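Local coordinates for protein cyclopenase asqI (Emericella nidulans, PDB 5YY3) that converts cyclopenin-type benzodiazepinediones, notably 4'-methoxycyclopenin, into viridicatin-type quinolones with release of methyl isocyanate in aspoquinolone biosynthesis, using one zinc ion per subunit, at residues A171-W176 / T227-W232; T445-P450 / G463-E468; A496-M501 / P572-C577; G566-M571 / I643-K648. All coordinates share one frame; numbering follows the deposited sequence.

In the fold
Along the chain contacts 1 and 2 close before the next ones open, while contacts 3 and 4 interleave their segments. Contact 1 lies among the helices of the hemocyanin-type metal domain. Contacts 2, 3 and 4 reach one mixed sheet of the Ig-like part: strand 636-644 lies between strands 443-449 and 571-580. The centres of contacts 2 and 4 are about 9 Å apart, and backbone bonds link Leu-448 to Thr-646 and Lys-648. Contact 1 is about 13 Å from contact 4, centre to centre, and touches all three others. It thus joins the helical metal domain to the sheet that holds the other three. Contacts 1, 2 and 4 also touch the second subunit.

Contact 1: residues A171-W176 / T227-W232; sequences ALLSYW and TESLCW
Glu-228 reaches across to Trp-176 and Tyr-175 with a side chain that is bent at its middle. From CB the chain runs out with CG opposite the backbone N (chi1 -167°). CG then sits over one face of the Trp-176 indole, 4.0 Å from the centroid of its five-membered ring, a CH-pi contact. A turn at chi2 (82°) carries the carboxylate beyond the CD1-NE1 side of the ring, still above its plane. CD lies 3.5 Å from Trp-176 NE1. The two oxygens part company at the tip. OE1 and Trp-176 NE1 share a water, 2.8 Å from OE1 and 2.9 Å from NE1, and the water lies in the indole plane. OE1 also accepts from the backbone N of Val-565. OE2 accepts a hydrogen bond from the Tyr-175 hydroxyl; the modelled distance is very short, so its exact value is doubtful.

Tyr-175 OH is an acceptor as well. Trp-232 NE1 donates to it at 2.8 Å, nearly straight (174°) and in the indole plane. The Tyr-175 and Trp-232 rings meet rim to rim, neither over the other's face. Leu-173 packs beside Trp-232: its CD2 is 3.6 Å from Trp-232 CD1, and its CD1 lies 3.9 Å from Ser-229 OG, which bonds to Pro-235 O. The buried polar groups form a chain, from indole to phenol to carboxylate to water to indole. Helix 210-231, which carries Glu-228, also carries the zinc ligand His-218. This is buried helix packing in the metal domain of the tyrosinase and hemocyanin family, with the Trp-176 side chain about 10 Å from that of the zinc ligand His-186.

Contact 2: residues T445-P450 / G463-E468; sequences TTFLGP and GHEPYE
Phe-447 has CG between its backbone N and carbonyl carbon (chi1 50°), which lays its ring over the backbone of Gly-463. Glu-465 bends at chi2 (-56°), and its OE2 comes to 3.6 Å from Phe-447 CD2. The two strands form an antiparallel beta hairpin in the Ig-like domain.

Phe-447 and Gly-463 are the hydrogen-bonded pair. Phe-447 N donates to Gly-463 O at 2.8 Å, and Gly-463 N returns a bond to Phe-447 O at 3.0 Å. Gly-463 CA makes a CH-pi contact with the ring, 3.9 Å from its centroid. Gly-463 has no side chain, so the ring can press flat on the main chain there. Thr-446 and His-464 form the next, non-hydrogen-bonded pair. Their side chains share the other face of the sheet, with Thr-446 CG2 against His-464 CB. Thr-446 OG1 bonds to Val-565 O. Lys-648 makes a cation-pi contact with Phe-447 and a long, weak ion pair with Glu-465.

At the end of the pairing Glu-465 N donates to Thr-445 O at 2.9 Å. A water bridges Thr-445 N to Glu-465 O. The same Glu-465 O also accepts from His-464 ND1 at 2.7 Å, from above the carbonyl plane.

Contact 3: residues A496-M501 / P572-C577; sequences AAEDLM and PFVAFC
Ala-496 and Val-574 pair where two antiparallel strands of the Ig-like domain, 487-497 and 571-580, run side by side. They are a hydrogen-bonded pair: Val-574 N donates to Ala-496 O at 2.9 Å, and Ala-496 N donates to Val-574 O at 3.1 Å. Ala-497 and Phe-573 follow as a non-hydrogen-bonded pair, and their side chains diverge. The Phe-573 ring still meets the other strand. Its chi1 of -77° sets CG beside the backbone N, and Ala-497 CA lies over one face of the ring, 4.0 Å from the centroid. The contact is CH-pi, shifted toward the rim. Ala-497 CB adds an apolar touch at Phe-573 CE2.

On its other edge strand 571-580 pairs with strand 636-644 of the same mixed sheet, through backbone bonds of Phe-573 with Phe-641. Beyond Ala-497 the chain turns, with Leu-500 N bonded to Ala-497 O. One more backbone bond crosses, from Glu-498 N to Pro-572 O at 3.2 Å. The extended Glu-498 side chain lies across Pro-572 at about a right angle, with OE1 3.3 Å from Pro-572 CB. On the face of Ala-496 and Val-574, Met-501 SD meets Val-574 CG2 at 3.8 Å. The Phe-573 ring also touches Thr-227 of helix 210-231. Leu-500 packs on Thr-227 and Leu-230 of this helix, and on Phe-246 of the third subunit.

Contact 4: residues G566-M571 / I643-K648; sequences GKVEGM and IYRTTK
Ile-643 pairs with Met-571 as an antiparallel hydrogen-bonded pair. Its N donates to Met-571 O at 2.9 Å, and its O accepts from Met-571 N. Lys-567 N also donates to Ile-643 O, so this oxygen takes bonds from both sides of the 567-570 turn, that from Lys-567 N being weak. Ile-643 CG2 rests on Gly-566 CA.

Tyr-644 comes next. Gly-570 CA sits over the centre of its ring, 3.5 Å from the centroid, in a close CH-pi contact. Gly-570 ends the type I turn 567-570, and with no side chain there the ring lies directly on its backbone. Tyr-644 OH bonds to His-443 ND1.

Arg-645 N donates to Lys-567 O at 2.9 Å. Gly-570 N reaches the same oxygen from the opposite face of its plane, 2.8 Å away, and closes the turn. The Arg-645 side chain starts with CG opposite the backbone N (chi1 -174°) and bends at chi3 (77°). NH1 donates to Gly-566 O at 3.0 Å, on a lone pair but bent, with the oxygen tilted out of the guanidinium plane. NH1 also bonds Cys-231 O. Val-568 N lies over one guanidinium face, and Val-568 CG2 is 3.7 Å from NH2. A water joins Val-568 O to Arg-645 O.

Arg-645 NH2 makes a salt bridge to Asp-165 of the second subunit. Strand 636-644 lies in the sheet between strands 443-449 and 571-580, and the Arg-645 guanidinium makes a cation-pi contact with Trp-232, next to the end of helix 210-231.

Contact 1: residues A171-W176 / T227-W232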
loop_
_atom_site.group_PDB
_atom_site.type_symbol
_atom_site.label_atom_id
_atom_site.label_comp_id
_atom_site.label_asym_id
_atom_site.label_seq_id
_atom_site.Cartn_x
_atom_site.Cartn_y
_atom_site.Cartn_z
ATOM N N ALA A 171 -5.773 -10.652 -4.810
ATOM C CA ALA A 171 -6.830 -10.997 -3.859
ATOM C C ALA A 171 -8.029 -10.053 -3.968
ATOM O O ALA A 171 -9.170 -10.457 -3.731
ATOM C CB ALA A 171 -6.293 -11.000 -2.442
ATOM N N LEU A 172 -7.785 -8.797 -4.324
ATOM C CA LEU A 172 -8.880 -7.842 -4.409
ATOM C C LEU A 172 -9.919 -8.246 -5.462
ATOM O O LEU A 172 -11.099 -7.882 -5.346
ATOM C CB LEU A 172 -8.341 -6.433 -4.695
ATOM C CG LEU A 172 -7.690 -5.702 -3.503
ATOM C CD1 LEU A 172 -7.222 -4.299 -3.902
ATOM C CD2 LEU A 172 -8.634 -5.637 -2.294
ATOM N N LEU A 173 -9.484 -9.001 -6.469
ATOM C CA LEU A 173 -10.351 -9.414 -7.589
ATOM C C LEU A 173 -11.265 -10.583 -7.226
ATOM O O LEU A 173 -12.056 -11.061 -8.039
ATOM C CB LEU A 173 -9.506 -9.810 -8.791
ATOM C CG LEU A 173 -8.701 -8.645 -9.364
ATOM C CD1 LEU A 173 -7.932 -9.094 -10.614
ATOM C CD2 LEU A 173 -9.656 -7.489 -9.669
ATOM N N SER A 174 -11.126 -11.057 -6.002
ATOM C CA SER A 174 -11.958 -12.120 -5.473
ATOM C C SER A 174 -13.463 -11.902 -5.735
ATOM O O SER A 174 -14.182 -12.856 -6.016
ATOM C CB SER A 174 -11.629 -12.268 -3.967
ATOM O OG SER A 174 -12.778 -12.489 -3.188
ATOM N N TYR A 175 -13.935 -10.656 -5.665
ATOM C CA TYR A 175 -15.368 -10.370 -5.901
ATOM C C TYR A 175 -15.802 -10.812 -7.304
ATOM O O TYR A 175 -16.924 -11.276 -7.532
ATOM C CB TYR A 175 -15.689 -8.870 -5.713
ATOM C CG TYR A 175 -15.130 -7.976 -6.808
ATOM C CD1 TYR A 175 -13.842 -7.443 -6.714
ATOM C CD2 TYR A 175 -15.886 -7.670 -7.938
ATOM C CE1 TYR A 175 -13.327 -6.637 -7.719
ATOM C CE2 TYR A 175 -15.379 -6.880 -8.947
ATOM C CZ TYR A 175 -14.100 -6.356 -8.835
ATOM O OH TYR A 175 -13.596 -5.561 -9.852
ATOM N N TRP A 176 -14.883 -10.673 -8.243
ATOM C CA TRP A 176 -15.139 -11.010 -9.621
ATOM C C TRP A 176 -15.010 -12.524 -9.819
ATOM O O TRP A 176 -15.865 -13.144 -10.445
ATOM C CB TRP A 176 -14.160 -10.248 -10.506
ATOM C CG TRP A 176 -14.555 -10.016 -11.918
ATOM C CD1 TRP A 176 -15.230 -8.944 -12.402
ATOM C CD2 TRP A 176 -14.221 -10.835 -13.058
ATOM N NE1 TRP A 176 -15.361 -9.046 -13.769
ATOM C CE2 TRP A 176 -14.751 -10.194 -14.193
ATOM C CE3 TRP A 176 -13.530 -12.039 -13.217
ATOM C CZ2 TRP A 176 -14.617 -10.725 -15.481
ATOM C CZ3 TRP A 176 -13.402 -12.570 -14.506
ATOM C CH2 TRP A 176 -13.949 -11.914 -15.614
ATOM N N THR A 227 -8.625 -6.835 -17.929
ATOM C CA THR A 227 -9.139 -5.471 -17.933
ATOM C C THR A 227 -9.633 -5.091 -16.534
ATOM O O THR A 227 -9.436 -3.961 -16.082
ATOM C CB THR A 227 -10.267 -5.313 -18.967
ATOM O OG1 THR A 227 -9.730 -5.545 -20.281
ATOM C CG2 THR A 227 -10.887 -3.922 -18.903
ATOM N N GLU A 228 -10.270 -6.036 -15.849
ATOM C CA GLU A 228 -10.767 -5.792 -14.498
ATOM C C GLU A 228 -9.586 -5.527 -13.572
ATOM O O GLU A 228 -9.646 -4.661 -12.687
ATOM C CB GLU A 228 -11.582 -6.980 -13.986
ATOM C CG GLU A 228 -12.394 -6.680 -12.735
ATOM C CD GLU A 228 -13.715 -5.989 -13.046
ATOM O OE1 GLU A 228 -13.954 -5.637 -14.226
ATOM O OE2 GLU A 228 -14.525 -5.807 -12.103
ATOM N N SER A 229 -8.514 -6.284 -13.780
ATOM C CA SER A 229 -7.255 -6.050 -13.089
ATOM C C SER A 229 -6.727 -4.608 -13.260
ATOM O O SER A 229 -6.327 -3.971 -12.295
ATOM C CB SER A 229 -6.208 -7.048 -13.576
ATOM O OG SER A 229 -5.201 -7.222 -12.590
ATOM N N LEU A 230 -6.734 -4.100 -14.487
ATOM C CA LEU A 230 -6.229 -2.768 -14.760
ATOM C C LEU A 230 -7.036 -1.683 -14.056
ATOM O O LEU A 230 -6.510 -0.615 -13.733
ATOM C CB LEU A 230 -6.230 -2.505 -16.263
ATOM C CG LEU A 230 -4.869 -2.499 -16.946
ATOM C CD1 LEU A 230 -4.036 -3.635 -16.425
ATOM C CD2 LEU A 230 -5.052 -2.613 -18.448
ATOM N N CYS A 231 -8.316 -1.953 -13.826
ATOM C CA CYS A 231 -9.187 -0.973 -13.198
ATOM C C CYS A 231 -8.737 -0.683 -11.762
ATOM O O CYS A 231 -8.840 0.445 -11.273
ATOM C CB CYS A 231 -10.633 -1.465 -13.230
ATOM S SG CYS A 231 -11.276 -1.745 -14.913
ATOM N N TRP A 232 -8.225 -1.704 -11.095
ATOM C CA TRP A 232 -7.720 -1.520 -9.751
ATOM C C TRP A 232 -6.225 -1.237 -9.761
ATOM O O TRP A 232 -5.592 -1.194 -8.711
ATOM C CB TRP A 232 -8.017 -2.754 -8.908
ATOM C CG TRP A 232 -9.468 -3.029 -8.772
ATOM C CD1 TRP A 232 -10.201 -3.948 -9.469
ATOM C CD2 TRP A 232 -10.378 -2.384 -7.873
ATOM N NE1 TRP A 232 -11.511 -3.921 -9.051
ATOM C CE2 TRP A 232 -11.649 -2.971 -8.073
ATOM C CE3 TRP A 232 -10.242 -1.367 -6.911
ATOM C CZ2 TRP A 232 -12.781 -2.578 -7.345
ATOM C CZ3 TRP A 232 -11.376 -0.965 -6.191
ATOM C CH2 TRP A 232 -12.623 -1.574 -6.412
HETATM O O HOH W 1 -16.471 -6.647 -14.880
#

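Contact 2: residues T445-P450 / G463-E468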
loop_
_atom_site.group_PDB
_atom_site.type_symbol
_atom_site.label_atom_id
_atom_site.label_comp_id
_atom_site.label_asym_id
_atom_site.label_seq_id
_atom_site.Cartn_x
_atom_site.Cartn_y
_atom_site.Cartn_z
ATOM N N THR A 445 -21.830 3.905 -15.496
ATOM C CA THR A 445 -21.617 3.669 -14.072
ATOM C C THR A 445 -21.732 2.201 -13.615
ATOM O O THR A 445 -22.676 1.486 -13.958
ATOM C CB THR A 445 -22.612 4.512 -13.268
ATOM O OG1 THR A 445 -22.567 5.848 -13.763
ATOM C CG2 THR A 445 -22.262 4.515 -11.792
ATOM N N THR A 446 -20.756 1.777 -12.830
ATOM C CA THR A 446 -20.809 0.495 -12.156
ATOM C C THR A 446 -20.925 0.736 -10.660
ATOM O O THR A 446 -20.674 1.847 -10.180
ATOM C CB THR A 446 -19.566 -0.328 -12.433
ATOM O OG1 THR A 446 -18.436 0.334 -11.853
ATOM C CG2 THR A 446 -19.357 -0.484 -13.944
ATOM N N PHE A 447 -21.295 -0.296 -9.920
ATOM C CA PHE A 447 -21.340 -0.194 -8.472
ATOM C C PHE A 447 -20.868 -1.495 -7.833
ATOM O O PHE A 447 -20.959 -2.577 -8.425
ATOM C CB PHE A 447 -22.749 0.172 -7.986
ATOM C CG PHE A 447 -23.851 -0.684 -8.565
ATOM C CD1 PHE A 447 -24.184 -1.902 -7.985
ATOM C CD2 PHE A 447 -24.579 -0.252 -9.665
ATOM C CE1 PHE A 447 -25.214 -2.690 -8.512
ATOM C CE2 PHE A 447 -25.608 -1.029 -10.188
ATOM C CZ PHE A 447 -25.919 -2.255 -9.612
ATOM N N LEU A 448 -20.338 -1.369 -6.626
ATOM C CA LEU A 448 -19.937 -2.515 -5.836
ATOM C C LEU A 448 -20.843 -2.553 -4.623
ATOM O O LEU A 448 -20.770 -1.682 -3.781
ATOM C CB LEU A 448 -18.458 -2.423 -5.436
ATOM C CG LEU A 448 -17.562 -2.540 -6.675
ATOM C CD1 LEU A 448 -16.314 -1.691 -6.605
ATOM C CD2 LEU A 448 -17.196 -3.999 -6.958
ATOM N N GLY A 449 -21.733 -3.537 -4.572
ATOM C CA GLY A 449 -22.567 -3.747 -3.408
ATOM C C GLY A 449 -22.035 -4.912 -2.594
ATOM O O GLY A 449 -20.995 -5.486 -2.917
ATOM N N PRO A 450 -22.754 -5.275 -1.531
ATOM C CA PRO A 450 -22.398 -6.399 -0.665
ATOM C C PRO A 450 -22.408 -7.742 -1.401
ATOM O O PRO A 450 -23.255 -7.987 -2.263
ATOM C CB PRO A 450 -23.486 -6.366 0.416
ATOM C CG PRO A 450 -24.068 -4.985 0.344
ATOM C CD PRO A 450 -23.982 -4.600 -1.088
ATOM N N GLY A 463 -22.101 -4.710 -10.137
ATOM C CA GLY A 463 -23.290 -4.466 -10.926
ATOM C C GLY A 463 -23.071 -3.176 -11.684
ATOM O O GLY A 463 -22.072 -2.475 -11.472
ATOM N N HIS A 464 -23.990 -2.846 -12.581
ATOM C CA HIS A 464 -23.873 -1.572 -13.266
ATOM C C HIS A 464 -25.245 -0.957 -13.494
ATOM O O HIS A 464 -26.245 -1.674 -13.606
ATOM C CB HIS A 464 -23.140 -1.750 -14.594
ATOM C CG HIS A 464 -23.898 -2.580 -15.581
ATOM N ND1 HIS A 464 -24.886 -2.057 -16.385
ATOM C CD2 HIS A 464 -23.829 -3.900 -15.880
ATOM C CE1 HIS A 464 -25.387 -3.016 -17.144
ATOM N NE2 HIS A 464 -24.759 -4.144 -16.861
ATOM N N GLU A 465 -25.292 0.371 -13.557
ATOM C CA GLU A 465 -26.524 1.049 -13.936
ATOM C C GLU A 465 -26.853 0.640 -15.358
ATOM O O GLU A 465 -25.943 0.364 -16.142
ATOM C CB GLU A 465 -26.397 2.577 -13.830
ATOM C CG GLU A 465 -26.100 3.100 -12.436
ATOM C CD GLU A 465 -27.116 2.651 -11.403
ATOM O OE1 GLU A 465 -28.270 2.334 -11.786
ATOM O OE2 GLU A 465 -26.748 2.611 -10.201
ATOM N N PRO A 466 -28.155 0.597 -15.689
ATOM C CA PRO A 466 -28.602 0.214 -17.031
ATOM C C PRO A 466 -27.958 1.076 -18.113
ATOM O O PRO A 466 -27.918 2.303 -17.986
ATOM C CB PRO A 466 -30.114 0.438 -16.975
ATOM C CG PRO A 466 -30.444 0.249 -15.525
ATOM C CD PRO A 466 -29.287 0.833 -14.777
ATOM N N TYR A 467 -27.432 0.431 -19.152
ATOM C CA TYR A 467 -26.833 1.162 -20.254
ATOM C C TYR A 467 -27.445 0.735 -21.586
ATOM O O TYR A 467 -28.197 -0.234 -21.681
ATOM C CB TYR A 467 -25.303 0.986 -20.282
ATOM C CG TYR A 467 -24.813 -0.371 -20.744
ATOM C CD1 TYR A 467 -24.659 -0.653 -22.099
ATOM C CD2 TYR A 467 -24.478 -1.369 -19.825
ATOM C CE1 TYR A 467 -24.220 -1.897 -22.536
ATOM C CE2 TYR A 467 -24.015 -2.623 -20.250
ATOM C CZ TYR A 467 -23.892 -2.877 -21.610
ATOM O OH TYR A 467 -23.449 -4.111 -22.063
ATOM N N GLU A 468 -27.108 1.485 -22.613
ATOM C CA GLU A 468 -27.527 1.174 -23.956
ATOM C C GLU A 468 -26.418 1.643 -24.868
ATOM O O GLU A 468 -25.586 2.443 -24.472
ATOM C CB GLU A 468 -28.841 1.873 -24.299
ATOM C CG GLU A 468 -28.629 3.354 -24.604
ATOM C CD GLU A 468 -29.907 4.112 -24.862
ATOM O OE1 GLU A 468 -30.911 3.895 -24.126
ATOM O OE2 GLU A 468 -29.893 4.923 -25.821
HETATM O O HOH W 2 -23.740 1.681 -16.444
#

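Contact 3: residues A496-M501 / P572-C577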
loop_
_atom_site.group_PDB
_atom_site.type_symbol
_atom_site.label_atom_id
_atom_site.label_comp_id
_atom_site.label_asym_id
_atom_site.label_seq_id
_atom_site.Cartn_x
_atom_site.Cartn_y
_atom_site.Cartn_z
ATOM N N ALA A 496 -12.662 -1.806 -25.323
ATOM C CA ALA A 496 -11.314 -2.088 -24.879
ATOM C C ALA A 496 -10.856 -0.954 -23.977
ATOM O O ALA A 496 -11.139 0.212 -24.252
ATOM C CB ALA A 496 -10.384 -2.251 -26.054
ATOM N N ALA A 497 -10.201 -1.304 -22.872
ATOM C CA ALA A 497 -9.484 -0.320 -22.069
ATOM C C ALA A 497 -8.556 0.448 -23.002
ATOM O O ALA A 497 -7.849 -0.162 -23.809
ATOM C CB ALA A 497 -8.687 -1.008 -20.931
ATOM N N GLU A 498 -8.565 1.774 -22.910
ATOM C CA GLU A 498 -7.784 2.592 -23.840
ATOM C C GLU A 498 -6.302 2.175 -23.943
ATOM O O GLU A 498 -5.709 2.261 -25.014
ATOM C CB GLU A 498 -7.882 4.066 -23.452
ATOM C CG GLU A 498 -7.356 5.019 -24.541
ATOM C CD GLU A 498 -7.644 6.498 -24.249
ATOM O OE1 GLU A 498 -8.801 6.830 -23.911
ATOM O OE2 GLU A 498 -6.717 7.331 -24.363
ATOM N N ASP A 499 -5.705 1.728 -22.840
ATOM C CA ASP A 499 -4.295 1.318 -22.853
ATOM C C ASP A 499 -4.064 0.034 -23.646
ATOM O O ASP A 499 -3.007 -0.144 -24.259
ATOM C CB ASP A 499 -3.765 1.124 -21.423
ATOM C CG ASP A 499 -3.639 2.433 -20.670
ATOM O OD1 ASP A 499 -3.310 3.448 -21.319
ATOM O OD2 ASP A 499 -3.870 2.449 -19.435
ATOM N N LEU A 500 -5.045 -0.865 -23.623
ATOM C CA LEU A 500 -4.892 -2.165 -24.281
ATOM C C LEU A 500 -5.400 -2.171 -25.722
ATOM O O LEU A 500 -5.318 -3.178 -26.411
ATOM C CB LEU A 500 -5.629 -3.248 -23.491
ATOM C CG LEU A 500 -5.349 -3.368 -21.998
ATOM C CD1 LEU A 500 -6.183 -4.480 -21.388
ATOM C CD2 LEU A 500 -3.875 -3.614 -21.776
ATOM N N MET A 501 -5.923 -1.033 -26.163
ATOM C CA MET A 501 -6.660 -0.916 -27.424
ATOM C C MET A 501 -5.966 -1.463 -28.679
ATOM O O MET A 501 -6.646 -1.922 -29.597
ATOM C CB MET A 501 -7.024 0.567 -27.599
ATOM C CG MET A 501 -7.390 1.031 -28.963
ATOM S SD MET A 501 -7.526 2.827 -28.968
ATOM C CE MET A 501 -6.169 3.225 -27.915
ATOM N N PRO A 572 -11.076 5.577 -18.994
ATOM C CA PRO A 572 -11.342 5.696 -20.435
ATOM C C PRO A 572 -11.334 4.355 -21.170
ATOM O O PRO A 572 -10.412 3.556 -21.031
ATOM C CB PRO A 572 -10.213 6.622 -20.930
ATOM C CG PRO A 572 -9.149 6.525 -19.907
ATOM C CD PRO A 572 -9.818 6.232 -18.592
ATOM N N PHE A 573 -12.392 4.120 -21.944
ATOM C CA PHE A 573 -12.483 2.949 -22.810
ATOM C C PHE A 573 -12.763 3.392 -24.236
ATOM O O PHE A 573 -13.148 4.529 -24.474
ATOM C CB PHE A 573 -13.580 1.996 -22.335
ATOM C CG PHE A 573 -13.193 1.161 -21.148
ATOM C CD1 PHE A 573 -12.999 1.748 -19.902
ATOM C CD2 PHE A 573 -13.050 -0.216 -21.268
ATOM C CE1 PHE A 573 -12.650 0.982 -18.791
ATOM C CE2 PHE A 573 -12.699 -0.985 -20.165
ATOM C CZ PHE A 573 -12.494 -0.375 -18.913
ATOM N N VAL A 574 -12.573 2.498 -25.193
ATOM C CA VAL A 574 -12.947 2.799 -26.566
ATOM C C VAL A 574 -14.020 1.820 -27.024
ATOM O O VAL A 574 -13.926 0.617 -26.754
ATOM C CB VAL A 574 -11.732 2.727 -27.513
ATOM C CG1 VAL A 574 -12.167 2.914 -28.967
ATOM C CG2 VAL A 574 -10.693 3.771 -27.115
ATOM N N ALA A 575 -15.054 2.336 -27.677
ATOM C CA ALA A 575 -16.075 1.492 -28.282
ATOM C C ALA A 575 -15.808 1.379 -29.768
ATOM O O ALA A 575 -15.413 2.343 -30.406
ATOM C CB ALA A 575 -17.456 2.039 -28.035
ATOM N N PHE A 576 -16.021 0.183 -30.302
ATOM C CA PHE A 576 -15.749 -0.129 -31.691
ATOM C C PHE A 576 -16.980 -0.810 -32.270
ATOM O O PHE A 576 -17.565 -1.692 -31.635
ATOM C CB PHE A 576 -14.506 -1.027 -31.798
ATOM C CG PHE A 576 -14.391 -1.783 -33.094
ATOM C CD1 PHE A 576 -15.009 -3.017 -33.254
ATOM C CD2 PHE A 576 -13.625 -1.286 -34.135
ATOM C CE1 PHE A 576 -14.886 -3.725 -34.423
ATOM C CE2 PHE A 576 -13.497 -1.995 -35.320
ATOM C CZ PHE A 576 -14.127 -3.210 -35.465
ATOM N N CYS A 577 -17.379 -0.392 -33.466
ATOM C CA CYS A 577 -18.518 -0.995 -34.122
ATOM C C CYS A 577 -18.186 -1.212 -35.590
ATOM O O CYS A 577 -17.759 -0.294 -36.299
ATOM C CB CYS A 577 -19.778 -0.132 -33.972
ATOM S SG CYS A 577 -21.294 -1.036 -34.485
#

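Contact 4: residues G566-M571 / I643-K648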
loop_
_atom_site.group_PDB
_atom_site.type_symbol
_atom_site.label_atom_id
_atom_site.label_comp_id
_atom_site.label_asym_id
_atom_site.label_seq_id
_atom_site.Cartn_x
_atom_site.Cartn_y
_atom_site.Cartn_z
ATOM N N GLY A 566 -14.275 -0.214 -13.938
ATOM C CA GLY A 566 -13.883 1.166 -14.155
ATOM C C GLY A 566 -13.125 1.776 -12.989
ATOM O O GLY A 566 -12.676 1.068 -12.083
ATOM N N LYS A 567 -12.974 3.099 -13.008
ATOM C CA LYS A 567 -12.307 3.813 -11.912
ATOM C C LYS A 567 -13.190 4.905 -11.335
ATOM O O LYS A 567 -14.078 5.414 -12.022
ATOM C CB LYS A 567 -10.987 4.398 -12.401
ATOM C CG LYS A 567 -9.939 3.322 -12.675
ATOM C CD LYS A 567 -8.772 3.876 -13.471
ATOM C CE LYS A 567 -7.573 2.956 -13.383
ATOM N NZ LYS A 567 -6.395 3.614 -14.008
ATOM N N VAL A 568 -12.949 5.268 -10.075
ATOM C CA VAL A 568 -13.777 6.275 -9.395
ATOM C C VAL A 568 -13.839 7.567 -10.214
ATOM O O VAL A 568 -14.916 8.151 -10.391
ATOM C CB VAL A 568 -13.248 6.571 -7.971
ATOM C CG1 VAL A 568 -13.970 7.803 -7.351
ATOM C CG2 VAL A 568 -13.408 5.331 -7.078
ATOM N N GLU A 569 -12.690 7.971 -10.756
ATOM C CA GLU A 569 -12.578 9.184 -11.550
ATOM C C GLU A 569 -13.092 9.028 -12.978
ATOM O O GLU A 569 -13.156 10.010 -13.716
ATOM C CB GLU A 569 -11.123 9.653 -11.599
ATOM C CG GLU A 569 -10.223 8.830 -12.502
ATOM C CD GLU A 569 -9.432 7.763 -11.756
ATOM O OE1 GLU A 569 -9.843 7.326 -10.643
ATOM O OE2 GLU A 569 -8.385 7.346 -12.305
ATOM N N GLY A 570 -13.438 7.799 -13.375
ATOM C CA GLY A 570 -13.938 7.530 -14.718
ATOM C C GLY A 570 -12.845 7.039 -15.652
ATOM O O GLY A 570 -12.016 7.821 -16.119
ATOM N N MET A 571 -12.843 5.740 -15.933
ATOM C CA MET A 571 -11.761 5.131 -16.698
ATOM C C MET A 571 -12.061 5.166 -18.188
ATOM O O MET A 571 -13.168 4.838 -18.612
ATOM C CB MET A 571 -11.529 3.701 -16.226
ATOM C CG MET A 571 -10.432 2.953 -16.958
ATOM S SD MET A 571 -10.237 1.318 -16.233
ATOM C CE MET A 571 -9.080 0.528 -17.369
ATOM N N ILE A 643 -15.977 4.692 -17.902
ATOM C CA ILE A 643 -16.682 3.955 -16.865
ATOM C C ILE A 643 -16.240 4.437 -15.485
ATOM O O ILE A 643 -15.043 4.480 -15.189
ATOM C CB ILE A 643 -16.444 2.446 -16.995
ATOM C CG1 ILE A 643 -16.796 2.011 -18.415
ATOM C CG2 ILE A 643 -17.267 1.688 -15.985
ATOM C CD1 ILE A 643 -16.540 0.556 -18.670
ATOM N N TYR A 644 -17.230 4.784 -14.665
ATOM C CA TYR A 644 -17.043 5.298 -13.310
ATOM C C TYR A 644 -17.416 4.248 -12.273
ATOM O O TYR A 644 -18.507 3.673 -12.302
ATOM C CB TYR A 644 -17.901 6.552 -13.072
ATOM C CG TYR A 644 -17.503 7.755 -13.899
ATOM C CD1 TYR A 644 -17.777 7.804 -15.264
ATOM C CD2 TYR A 644 -16.870 8.855 -13.309
ATOM C CE1 TYR A 644 -17.409 8.905 -16.027
ATOM C CE2 TYR A 644 -16.498 9.955 -14.058
ATOM C CZ TYR A 644 -16.771 9.976 -15.417
ATOM O OH TYR A 644 -16.408 11.064 -16.172
ATOM N N ARG A 645 -16.502 4.021 -11.340
ATOM C CA ARG A 645 -16.699 3.073 -10.261
ATOM C C ARG A 645 -17.350 3.747 -9.062
ATOM O O ARG A 645 -17.044 4.901 -8.740
ATOM C CB ARG A 645 -15.355 2.466 -9.861
ATOM C CG ARG A 645 -15.436 1.365 -8.860
ATOM C CD ARG A 645 -14.079 0.708 -8.719
ATOM N NE ARG A 645 -13.148 1.498 -7.925
ATOM C CZ ARG A 645 -11.882 1.720 -8.269
ATOM N NH1 ARG A 645 -11.410 1.228 -9.413
ATOM N NH2 ARG A 645 -11.097 2.440 -7.477
ATOM N N THR A 646 -18.216 2.991 -8.393
ATOM C CA THR A 646 -19.080 3.458 -7.310
ATOM C C THR A 646 -19.205 2.350 -6.256
ATOM O O THR A 646 -19.041 1.172 -6.576
ATOM C CB THR A 646 -20.461 3.854 -7.897
ATOM O OG1 THR A 646 -20.484 5.263 -8.159
ATOM C CG2 THR A 646 -21.625 3.467 -7.021
ATOM N N THR A 647 -19.462 2.717 -5.006
ATOM C CA THR A 647 -19.770 1.746 -3.964
ATOM C C THR A 647 -21.227 1.902 -3.489
ATOM O O THR A 647 -21.621 3.000 -3.114
ATOM C CB THR A 647 -18.838 1.910 -2.760
ATOM O OG1 THR A 647 -17.475 1.855 -3.199
ATOM C CG2 THR A 647 -19.080 0.798 -1.758
ATOM N N LYS A 648 -22.023 0.831 -3.486
ATOM C CA LYS A 648 -23.367 0.921 -2.911
ATOM C C LYS A 648 -23.513 -0.001 -1.716
ATOM O O LYS A 648 -23.698 -1.212 -1.875
ATOM C CB LYS A 648 -24.451 0.605 -3.947
ATOM C CG LYS A 648 -24.492 1.604 -5.078
ATOM C CD LYS A 648 -25.867 1.707 -5.732
ATOM C CE LYS A 648 -26.368 0.372 -6.269
ATOM N NZ LYS A 648 -27.395 0.607 -7.344
HETATM O O HOH W 3 -17.569 7.359 -9.565
#